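Local coordinates for protein 3'-5' exonuclease crn-4 (Caenorhabditis elegans, PDB 5DK5) that degrades DNA and RNA from the 3' end as a DEDDh-family exonuclease and takes part in apoptotic DNA degradation, at residues Ala33-Val41 against Asp297-Ala305; Ala117-Trp127 against Phe144-Tyr152. All blocks are in the same frame, centred on the assembly; numbering follows the deposited sequence.

Contact 1: Ala33-Val41 against Asp297-Ala305; sequences ANQDYPCEV and DPIHFAKIA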
loop_
_atom_site.group_PDB
_atom_site.type_symbol
_atom_site.label_atom_id
_atom_site.label_comp_id
_atom_site.label_asym_id
_atom_site.label_seq_id
_atom_site.Cartn_x
_atom_site.Cartn_y
_atom_site.Cartn_z
ATOM N N ALA B 33 1.437 -4.916 -10.480
ATOM C CA ALA B 33 1.809 -4.113 -11.643
ATOM C C ALA B 33 3.086 -3.303 -11.417
ATOM O O ALA B 33 3.626 -2.717 -12.358
ATOM C CB ALA B 33 0.663 -3.184 -12.018
ATOM N N ASN B 34 3.564 -3.269 -10.175
ATOM C CA ASN B 34 4.744 -2.483 -9.820
ATOM C C ASN B 34 5.810 -3.302 -9.096
ATOM O O ASN B 34 5.572 -3.822 -8.006
ATOM C CB ASN B 34 4.341 -1.298 -8.950
ATOM C CG ASN B 34 5.521 -0.428 -8.574
ATOM O OD1 ASN B 34 6.517 -0.369 -9.295
ATOM N ND2 ASN B 34 5.416 0.252 -7.439
ATOM N N GLN B 35 6.989 -3.394 -9.706
ATOM C CA GLN B 35 8.105 -4.133 -9.125
ATOM C C GLN B 35 8.950 -3.255 -8.206
ATOM O O GLN B 35 9.730 -3.765 -7.401
ATOM C CB GLN B 35 8.985 -4.723 -10.230
ATOM C CG GLN B 35 8.315 -5.837 -11.019
ATOM C CD GLN B 35 7.940 -7.023 -10.150
ATOM O OE1 GLN B 35 8.737 -7.487 -9.334
ATOM N NE2 GLN B 35 6.716 -7.514 -10.312
ATOM N N ASP B 36 8.802 -1.939 -8.327
ATOM C CA ASP B 36 9.509 -1.022 -7.440
ATOM C C ASP B 36 8.728 -0.927 -6.136
ATOM O O ASP B 36 8.191 0.127 -5.790
ATOM C CB ASP B 36 9.675 0.356 -8.086
ATOM C CG ASP B 36 10.734 1.198 -7.398
ATOM O OD1 ASP B 36 11.232 0.777 -6.333
ATOM O OD2 ASP B 36 11.067 2.280 -7.923
ATOM N N TYR B 37 8.670 -2.045 -5.422
ATOM C CA TYR B 37 7.820 -2.182 -4.251
ATOM C C TYR B 37 8.621 -2.738 -3.073
ATOM O O TYR B 37 9.336 -3.726 -3.230
ATOM C CB TYR B 37 6.644 -3.103 -4.573
ATOM C CG TYR B 37 5.499 -3.027 -3.590
ATOM C CD1 TYR B 37 5.466 -3.844 -2.466
ATOM C CD2 TYR B 37 4.445 -2.147 -3.793
ATOM C CE1 TYR B 37 4.416 -3.777 -1.568
ATOM C CE2 TYR B 37 3.396 -2.074 -2.903
ATOM C CZ TYR B 37 3.384 -2.891 -1.793
ATOM O OH TYR B 37 2.335 -2.817 -0.905
ATOM N N PRO B 38 8.504 -2.111 -1.887
ATOM C CA PRO B 38 9.252 -2.566 -0.711
ATOM C C PRO B 38 8.579 -3.749 -0.022
ATOM O O PRO B 38 7.977 -3.592 1.040
ATOM C CB PRO B 38 9.260 -1.326 0.183
ATOM C CG PRO B 38 7.956 -0.678 -0.105
ATOM C CD PRO B 38 7.686 -0.925 -1.577
ATOM N N CYS B 39 8.696 -4.926 -0.633
ATOM C CA CYS B 39 8.037 -6.132 -0.143
ATOM C C CYS B 39 8.371 -6.428 1.316
ATOM O O CYS B 39 9.539 -6.569 1.682
ATOM C CB CYS B 39 8.424 -7.331 -1.011
ATOM S SG CYS B 39 7.963 -7.170 -2.749
ATOM N N GLU B 40 7.329 -6.518 2.140
ATOM C CA GLU B 40 7.455 -6.908 3.541
ATOM C C GLU B 40 6.796 -8.260 3.773
ATOM O O GLU B 40 5.708 -8.514 3.263
ATOM C CB GLU B 40 6.812 -5.869 4.456
ATOM C CG GLU B 40 7.432 -4.494 4.388
ATOM C CD GLU B 40 6.637 -3.477 5.176
ATOM O OE1 GLU B 40 5.608 -2.995 4.657
ATOM O OE2 GLU B 40 7.032 -3.170 6.322
ATOM N N VAL B 41 7.449 -9.114 4.555
ATOM C CA VAL B 41 6.896 -10.416 4.907
ATOM C C VAL B 41 5.594 -10.256 5.687
ATOM O O VAL B 41 5.530 -9.481 6.642
ATOM C CB VAL B 41 7.893 -11.238 5.749
ATOM C CG1 VAL B 41 7.275 -12.564 6.188
ATOM C CG2 VAL B 41 9.170 -11.486 4.968
ATOM N N ASP B 297 14.495 9.644 -11.526
ATOM C CA ASP B 297 13.987 8.279 -11.594
ATOM C C ASP B 297 14.582 7.439 -10.461
ATOM O O ASP B 297 15.390 6.543 -10.704
ATOM C CB ASP B 297 14.309 7.652 -12.954
ATOM C CG ASP B 297 13.622 6.314 -13.160
ATOM O OD1 ASP B 297 12.527 6.106 -12.598
ATOM O OD2 ASP B 297 14.178 5.469 -13.891
ATOM N N PRO B 298 14.185 7.732 -9.211
ATOM C CA PRO B 298 14.757 7.035 -8.055
ATOM C C PRO B 298 14.222 5.614 -7.888
ATOM O O PRO B 298 13.081 5.338 -8.257
ATOM C CB PRO B 298 14.326 7.906 -6.863
ATOM C CG PRO B 298 13.684 9.132 -7.450
ATOM C CD PRO B 298 13.198 8.741 -8.796
ATOM N N ILE B 299 15.048 4.732 -7.334
ATOM C CA ILE B 299 14.619 3.382 -6.986
ATOM C C ILE B 299 13.938 3.420 -5.623
ATOM O O ILE B 299 14.606 3.498 -4.591
ATOM C CB ILE B 299 15.801 2.392 -6.943
ATOM C CG1 ILE B 299 16.672 2.522 -8.198
ATOM C CG2 ILE B 299 15.294 0.967 -6.785
ATOM C CD1 ILE B 299 15.968 2.159 -9.490
ATOM N N HIS B 300 12.612 3.365 -5.621
ATOM C CA HIS B 300 11.839 3.552 -4.395
ATOM C C HIS B 300 12.193 2.533 -3.310
ATOM O O HIS B 300 12.427 2.907 -2.160
ATOM C CB HIS B 300 10.338 3.482 -4.696
ATOM C CG HIS B 300 9.480 3.397 -3.473
ATOM N ND1 HIS B 300 9.417 4.404 -2.533
ATOM C CD2 HIS B 300 8.648 2.422 -3.033
ATOM C CE1 HIS B 300 8.583 4.054 -1.571
ATOM N NE2 HIS B 300 8.104 2.856 -1.849
ATOM N N PHE B 301 12.237 1.255 -3.673
ATOM C CA PHE B 301 12.442 0.202 -2.681
ATOM C C PHE B 301 13.848 0.263 -2.093
ATOM O O PHE B 301 14.073 -0.158 -0.960
ATOM C CB PHE B 301 12.175 -1.182 -3.290
ATOM C CG PHE B 301 13.329 -1.747 -4.078
ATOM C CD1 PHE B 301 14.350 -2.440 -3.443
ATOM C CD2 PHE B 301 13.378 -1.612 -5.455
ATOM C CE1 PHE B 301 15.405 -2.966 -4.164
ATOM C CE2 PHE B 301 14.430 -2.140 -6.181
ATOM C CZ PHE B 301 15.444 -2.817 -5.534
ATOM N N ALA B 302 14.795 0.779 -2.868
ATOM C CA ALA B 302 16.154 0.964 -2.378
ATOM C C ALA B 302 16.202 2.162 -1.437
ATOM O O ALA B 302 16.829 2.114 -0.377
ATOM C CB ALA B 302 17.118 1.154 -3.534
ATOM N N LYS B 303 15.515 3.230 -1.830
ATOM C CA LYS B 303 15.513 4.475 -1.073
ATOM C C LYS B 303 14.879 4.301 0.303
ATOM O O LYS B 303 15.409 4.777 1.305
ATOM C CB LYS B 303 14.767 5.562 -1.848
ATOM C CG LYS B 303 15.122 6.982 -1.439
ATOM C CD LYS B 303 16.507 7.362 -1.934
ATOM C CE LYS B 303 16.788 8.840 -1.738
ATOM N NZ LYS B 303 18.112 9.227 -2.298
ATOM N N ILE B 304 13.741 3.619 0.348
ATOM C CA ILE B 304 12.984 3.489 1.586
ATOM C C ILE B 304 13.625 2.486 2.547
ATOM O O ILE B 304 13.426 2.569 3.759
ATOM C CB ILE B 304 11.516 3.075 1.305
ATOM C CG1 ILE B 304 10.630 3.413 2.507
ATOM C CG2 ILE B 304 11.418 1.594 0.935
ATOM C CD1 ILE B 304 9.145 3.290 2.227
ATOM N N ALA B 305 14.389 1.540 2.009
ATOM C CA ALA B 305 15.102 0.570 2.836
ATOM C C ALA B 305 16.419 1.147 3.351
ATOM O O ALA B 305 17.041 0.586 4.253
ATOM C CB ALA B 305 15.359 -0.712 2.056
#
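D36 sits over the first turn of the short C-terminal helix 300-305 and accepts from the backbone nitrogens bared there, so a loop between two strands of the exonuclease fold is tied to the C-terminal region of the chain. Its carboxylate spreads over two donors. OD2 takes H300 N at 3.0 Å on its syn lone pair, and OD1 takes F301 N at 2.9 Å, met nearly along the C-O bond. The side chain reaches them because CG lies anti to the backbone N (chi1 -163°), beside the carbonyl carbon. An aspartate suits the place: two oxygens on a short stem match two adjacent N-H groups, and OD2 also forms a salt bridge with R236. With an alanine here, the amides of H300 and F301 would probably be left without these acceptors, and R236, also paired with D297, would lose one acidic partner.

The carboxylate and the imidazole of H300 are inclined at 62°, with D36 O near the plane of the imidazole at its edge. P38 CD meets H300 CD2 obliquely at 3.8 Å, a compact ring against a ring whose ND1 and NE2 bond to D90 and T73 of the second subunit. P38 is the centre of an inverse gamma turn; farther along the helix, its CB touches I304 CG2 at 3.7 Å. On the F301 ring, CD2 at the edge lies 3.3 Å from D36 OD1.

Contact 2: Ala117-Trp127 against Phe144-Tyr152; sequences AFVCDSRQDLW and FFRQYINLY. With IPA (isopropyl alcohol), chain L.
A beta-alpha-beta unit of the RNase H-like exonuclease fold is closed here: strands 116-120 and 147-150, joined through helix 124-136, lie parallel. I149 N donates to F118 O (2.9 Å) and I149 O accepts from C120 N (3.0 Å), so I149 is held through both its N-H and its C=O, the mark of parallel pairing. L151 N gives to C120 O at 2.9 Å, where the second strand enters helix 151-161. Just past strand 116-120, the D121 side chain comes about 5 Å from that of the magnesium ligand D25.

V119 CG2 packs on I149 CB, two beta-branched residues suited to a strand. On the face that carries C120 and N150, L126 of the helix packs down: CD2 rests on the F145 ring as a CH-pi contact, 3.7 Å from its centroid, while CD1 meets Y148 CB at 3.5 Å. F145 turns its edge to the face of F118, ring planes 68° apart, and F144 completes the aromatic cluster. Y148 CG stands between its backbone N and carbonyl carbon (chi1 60°), turning one ring face to L126 CB; its OH bonds weakly with E216.

N150 caps helix 151-161 through a weak bond from Y152 N to OD1; its ND2 gives to E216 and to O2 of an isopropyl alcohol. Strand 20-28 flanks 116-120 on the side away from 147-150, strand 216-219 follows 147-150, and L151 packs against helix 191-207.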
loop_
_atom_site.group_PDB
_atom_site.type_symbol
_atom_site.label_atom_id
_atom_site.label_comp_id
_atom_site.label_asym_id
_atom_site.label_seq_id
_atom_site.Cartn_x
_atom_site.Cartn_y
_atom_site.Cartn_z
ATOM N N ALA B 117 18.940 -27.841 6.778
ATOM C CA ALA B 117 18.952 -26.857 5.699
ATOM C C ALA B 117 17.537 -26.525 5.248
ATOM O O ALA B 117 16.639 -27.367 5.308
ATOM C CB ALA B 117 19.771 -27.368 4.529
ATOM N N PHE B 118 17.348 -25.290 4.794
ATOM C CA PHE B 118 16.048 -24.849 4.312
ATOM C C PHE B 118 15.866 -25.197 2.839
ATOM O O PHE B 118 16.817 -25.159 2.060
ATOM C CB PHE B 118 15.878 -23.343 4.526
ATOM C CG PHE B 118 15.735 -22.955 5.967
ATOM C CD1 PHE B 118 14.509 -23.040 6.600
ATOM C CD2 PHE B 118 16.829 -22.514 6.691
ATOM C CE1 PHE B 118 14.374 -22.688 7.929
ATOM C CE2 PHE B 118 16.701 -22.163 8.020
ATOM C CZ PHE B 118 15.472 -22.250 8.639
ATOM N N VAL B 119 14.635 -25.545 2.478
ATOM C CA VAL B 119 14.279 -25.859 1.101
ATOM C C VAL B 119 13.234 -24.869 0.603
ATOM O O VAL B 119 12.263 -24.576 1.304
ATOM C CB VAL B 119 13.731 -27.292 0.974
ATOM C CG1 VAL B 119 13.407 -27.620 -0.479
ATOM C CG2 VAL B 119 14.731 -28.293 1.543
ATOM N N CYS B 120 13.442 -24.356 -0.605
ATOM C CA CYS B 120 12.513 -23.414 -1.219
ATOM C C CYS B 120 12.305 -23.792 -2.680
ATOM O O CYS B 120 13.070 -24.581 -3.236
ATOM C CB CYS B 120 13.037 -21.981 -1.099
ATOM S SG CYS B 120 13.381 -21.452 0.597
ATOM N N ASP B 121 11.269 -23.233 -3.297
ATOM C CA ASP B 121 10.967 -23.535 -4.692
ATOM C C ASP B 121 11.706 -22.589 -5.638
ATOM O O ASP B 121 11.649 -22.751 -6.855
ATOM C CB ASP B 121 9.460 -23.464 -4.939
ATOM C CG ASP B 121 8.906 -22.062 -4.797
ATOM O OD1 ASP B 121 9.489 -21.255 -4.041
ATOM O OD2 ASP B 121 7.879 -21.770 -5.441
ATOM N N SER B 122 12.401 -21.606 -5.074
ATOM C CA SER B 122 13.207 -20.682 -5.866
ATOM C C SER B 122 14.158 -19.906 -4.965
ATOM O O SER B 122 14.189 -20.115 -3.754
ATOM C CB SER B 122 12.317 -19.711 -6.652
ATOM O OG SER B 122 11.651 -18.808 -5.785
ATOM N N ARG B 123 14.932 -19.011 -5.566
ATOM C CA ARG B 123 15.868 -18.180 -4.819
ATOM C C ARG B 123 15.145 -17.040 -4.115
ATOM O O ARG B 123 15.663 -16.462 -3.163
ATOM C CB ARG B 123 16.946 -17.617 -5.749
ATOM C CG ARG B 123 16.407 -16.768 -6.896
ATOM C CD ARG B 123 17.533 -16.163 -7.723
ATOM N NE ARG B 123 18.393 -17.186 -8.314
ATOM C CZ ARG B 123 19.521 -16.932 -8.973
ATOM N NH1 ARG B 123 19.941 -15.683 -9.128
ATOM N NH2 ARG B 123 20.235 -17.930 -9.476
ATOM N N GLN B 124 13.941 -16.732 -4.589
ATOM C CA GLN B 124 13.206 -15.550 -4.149
ATOM C C GLN B 124 13.052 -15.449 -2.632
ATOM O O GLN B 124 13.274 -14.385 -2.055
ATOM C CB GLN B 124 11.821 -15.529 -4.800
ATOM C CG GLN B 124 11.851 -15.513 -6.320
ATOM C CD GLN B 124 12.584 -14.307 -6.870
ATOM O OE1 GLN B 124 12.496 -13.210 -6.318
ATOM N NE2 GLN B 124 13.323 -14.504 -7.954
ATOM N N ASP B 125 12.674 -16.551 -1.992
ATOM C CA ASP B 125 12.361 -16.539 -0.564
ATOM C C ASP B 125 13.509 -16.020 0.303
ATOM O O ASP B 125 13.291 -15.204 1.198
ATOM C CB ASP B 125 11.969 -17.942 -0.093
ATOM C CG ASP B 125 10.624 -18.389 -0.639
ATOM O OD1 ASP B 125 10.594 -19.005 -1.724
ATOM O OD2 ASP B 125 9.596 -18.125 0.021
ATOM N N LEU B 126 14.725 -16.486 0.035
ATOM C CA LEU B 126 15.865 -16.156 0.886
ATOM C C LEU B 126 16.785 -15.096 0.278
ATOM O O LEU B 126 17.233 -14.190 0.980
ATOM C CB LEU B 126 16.666 -17.421 1.201
ATOM C CG LEU B 126 15.949 -18.452 2.083
ATOM C CD1 LEU B 126 16.850 -19.645 2.340
ATOM C CD2 LEU B 126 15.487 -17.850 3.408
ATOM N N TRP B 127 17.070 -15.194 -1.016
ATOM C CA TRP B 127 17.956 -14.219 -1.645
ATOM C C TRP B 127 17.329 -12.824 -1.698
ATOM O O TRP B 127 18.011 -11.831 -1.449
ATOM C CB TRP B 127 18.346 -14.653 -3.058
ATOM C CG TRP B 127 18.768 -13.500 -3.909
ATOM C CD1 TRP B 127 19.943 -12.810 -3.835
ATOM C CD2 TRP B 127 18.009 -12.890 -4.959
ATOM N NE1 TRP B 127 19.962 -11.809 -4.776
ATOM C CE2 TRP B 127 18.787 -11.838 -5.479
ATOM C CE3 TRP B 127 16.747 -13.133 -5.509
ATOM C CZ2 TRP B 127 18.345 -11.030 -6.524
ATOM C CZ3 TRP B 127 16.310 -12.331 -6.545
ATOM C CH2 TRP B 127 17.107 -11.292 -7.043
ATOM N N PHE B 144 22.140 -19.633 8.386
ATOM C CA PHE B 144 21.302 -20.693 7.827
ATOM C C PHE B 144 20.363 -20.181 6.729
ATOM O O PHE B 144 19.610 -20.961 6.143
ATOM C CB PHE B 144 20.490 -21.390 8.930
ATOM C CG PHE B 144 19.790 -20.453 9.874
ATOM C CD1 PHE B 144 18.671 -19.743 9.473
ATOM C CD2 PHE B 144 20.237 -20.307 11.177
ATOM C CE1 PHE B 144 18.022 -18.891 10.348
ATOM C CE2 PHE B 144 19.593 -19.457 12.057
ATOM C CZ PHE B 144 18.483 -18.750 11.643
ATOM N N PHE B 145 20.411 -18.879 6.454
ATOM C CA PHE B 145 19.704 -18.301 5.312
ATOM C C PHE B 145 20.663 -17.994 4.157
ATOM O O PHE B 145 20.227 -17.607 3.070
ATOM C CB PHE B 145 18.963 -17.017 5.709
ATOM C CG PHE B 145 17.626 -17.241 6.383
ATOM C CD1 PHE B 145 17.108 -18.514 6.574
ATOM C CD2 PHE B 145 16.876 -16.157 6.807
ATOM C CE1 PHE B 145 15.877 -18.696 7.184
ATOM C CE2 PHE B 145 15.645 -16.332 7.416
ATOM C CZ PHE B 145 15.145 -17.601 7.604
ATOM N N ARG B 146 21.962 -18.156 4.392
ATOM C CA ARG B 146 22.967 -17.878 3.370
ATOM C C ARG B 146 23.453 -19.169 2.704
ATOM O O ARG B 146 24.359 -19.152 1.869
ATOM C CB ARG B 146 24.138 -17.104 3.977
ATOM C CG ARG B 146 23.773 -15.672 4.353
ATOM C CD ARG B 146 24.976 -14.865 4.807
ATOM N NE ARG B 146 26.032 -14.835 3.800
ATOM C CZ ARG B 146 27.093 -14.036 3.850
ATOM N NH1 ARG B 146 27.243 -13.185 4.856
ATOM N NH2 ARG B 146 28.004 -14.082 2.886
ATOM N N GLN B 147 22.846 -20.285 3.092
ATOM C CA GLN B 147 22.977 -21.536 2.359
ATOM C C GLN B 147 21.626 -22.237 2.391
ATOM O O GLN B 147 20.956 -22.253 3.422
ATOM C CB GLN B 147 24.071 -22.426 2.953
ATOM C CG GLN B 147 23.825 -22.878 4.392
ATOM C CD GLN B 147 24.746 -24.007 4.818
ATOM O OE1 GLN B 147 24.322 -24.941 5.501
ATOM N NE2 GLN B 147 26.011 -23.929 4.418
ATOM N N TYR B 148 21.214 -22.794 1.259
ATOM C CA TYR B 148 19.899 -23.415 1.177
ATOM C C TYR B 148 19.763 -24.291 -0.059
ATOM O O TYR B 148 20.677 -24.377 -0.879
ATOM C CB TYR B 148 18.806 -22.343 1.175
ATOM C CG TYR B 148 18.901 -21.380 0.017
ATOM C CD1 TYR B 148 19.653 -20.216 0.116
ATOM C CD2 TYR B 148 18.233 -21.629 -1.173
ATOM C CE1 TYR B 148 19.741 -19.331 -0.940
ATOM C CE2 TYR B 148 18.313 -20.751 -2.235
ATOM C CZ TYR B 148 19.068 -19.604 -2.112
ATOM O OH TYR B 148 19.154 -18.724 -3.166
ATOM N N ILE B 149 18.607 -24.935 -0.174
ATOM C CA ILE B 149 18.325 -25.847 -1.272
ATOM C C ILE B 149 17.262 -25.273 -2.198
ATOM O O ILE B 149 16.092 -25.172 -1.830
ATOM C CB ILE B 149 17.858 -27.220 -0.748
ATOM C CG1 ILE B 149 18.906 -27.786 0.219
ATOM C CG2 ILE B 149 17.593 -28.174 -1.916
ATOM C CD1 ILE B 149 18.603 -29.169 0.756
ATOM N N ASN B 150 17.681 -24.890 -3.399
ATOM C CA ASN B 150 16.751 -24.481 -4.442
ATOM C C ASN B 150 16.204 -25.731 -5.119
ATOM O O ASN B 150 16.877 -26.344 -5.947
ATOM C CB ASN B 150 17.444 -23.566 -5.453
ATOM C CG ASN B 150 16.476 -22.939 -6.437
ATOM O OD1 ASN B 150 15.442 -23.515 -6.773
ATOM N ND2 ASN B 150 16.811 -21.745 -6.907
ATOM N N LEU B 151 14.983 -26.110 -4.756
ATOM C CA LEU B 151 14.423 -27.380 -5.200
ATOM C C LEU B 151 14.155 -27.393 -6.701
ATOM O O LEU B 151 14.231 -28.442 -7.341
ATOM C CB LEU B 151 13.130 -27.687 -4.442
ATOM C CG LEU B 151 12.629 -29.129 -4.558
ATOM C CD1 LEU B 151 13.587 -30.090 -3.877
ATOM C CD2 LEU B 151 11.239 -29.264 -3.964
ATOM N N TYR B 152 13.840 -26.228 -7.260
ATOM C CA TYR B 152 13.540 -26.129 -8.684
ATOM C C TYR B 152 14.801 -26.336 -9.510
ATOM O O TYR B 152 14.748 -26.832 -10.636
ATOM C CB TYR B 152 12.917 -24.775 -9.018
ATOM C CG TYR B 152 12.466 -24.664 -10.456
ATOM C CD1 TYR B 152 11.271 -25.234 -10.870
ATOM C CD2 TYR B 152 13.235 -23.995 -11.399
ATOM C CE1 TYR B 152 10.852 -25.141 -12.181
ATOM C CE2 TYR B 152 12.822 -23.896 -12.715
ATOM C CZ TYR B 152 11.631 -24.471 -13.100
ATOM O OH TYR B 152 11.215 -24.376 -14.408
HETATM C C1 IPA L . 15.161 -21.103 -10.619
HETATM C C2 IPA L . 14.427 -20.208 -9.646
HETATM C C3 IPA L . 13.593 -19.197 -10.403
HETATM O O2 IPA L . 15.370 -19.526 -8.856
HETATM O O HOH W 1 19.658 -23.576 5.440
#

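The centres of the two contacts lie 22 Å apart, and their nearest atoms are about 7 Å apart without touching. Along the chain contact 2 is nested inside the long loop that contact 1 closes, since 33-41 comes before it and 297-305 near the C-terminus. Helix 124-136 links them: its start belongs to contact 2, while Y132 farther along packs on P38 and I304 of contact 1. Contact 2 lies in the central sheet, near the magnesium ligands D25 and D194; contact 1 is peripheral and meets the second subunit. Helix 124-136 is thus one of the elements joining the catalytic core to a region at the dimer interface, consistent with dimerisation via the C-terminus.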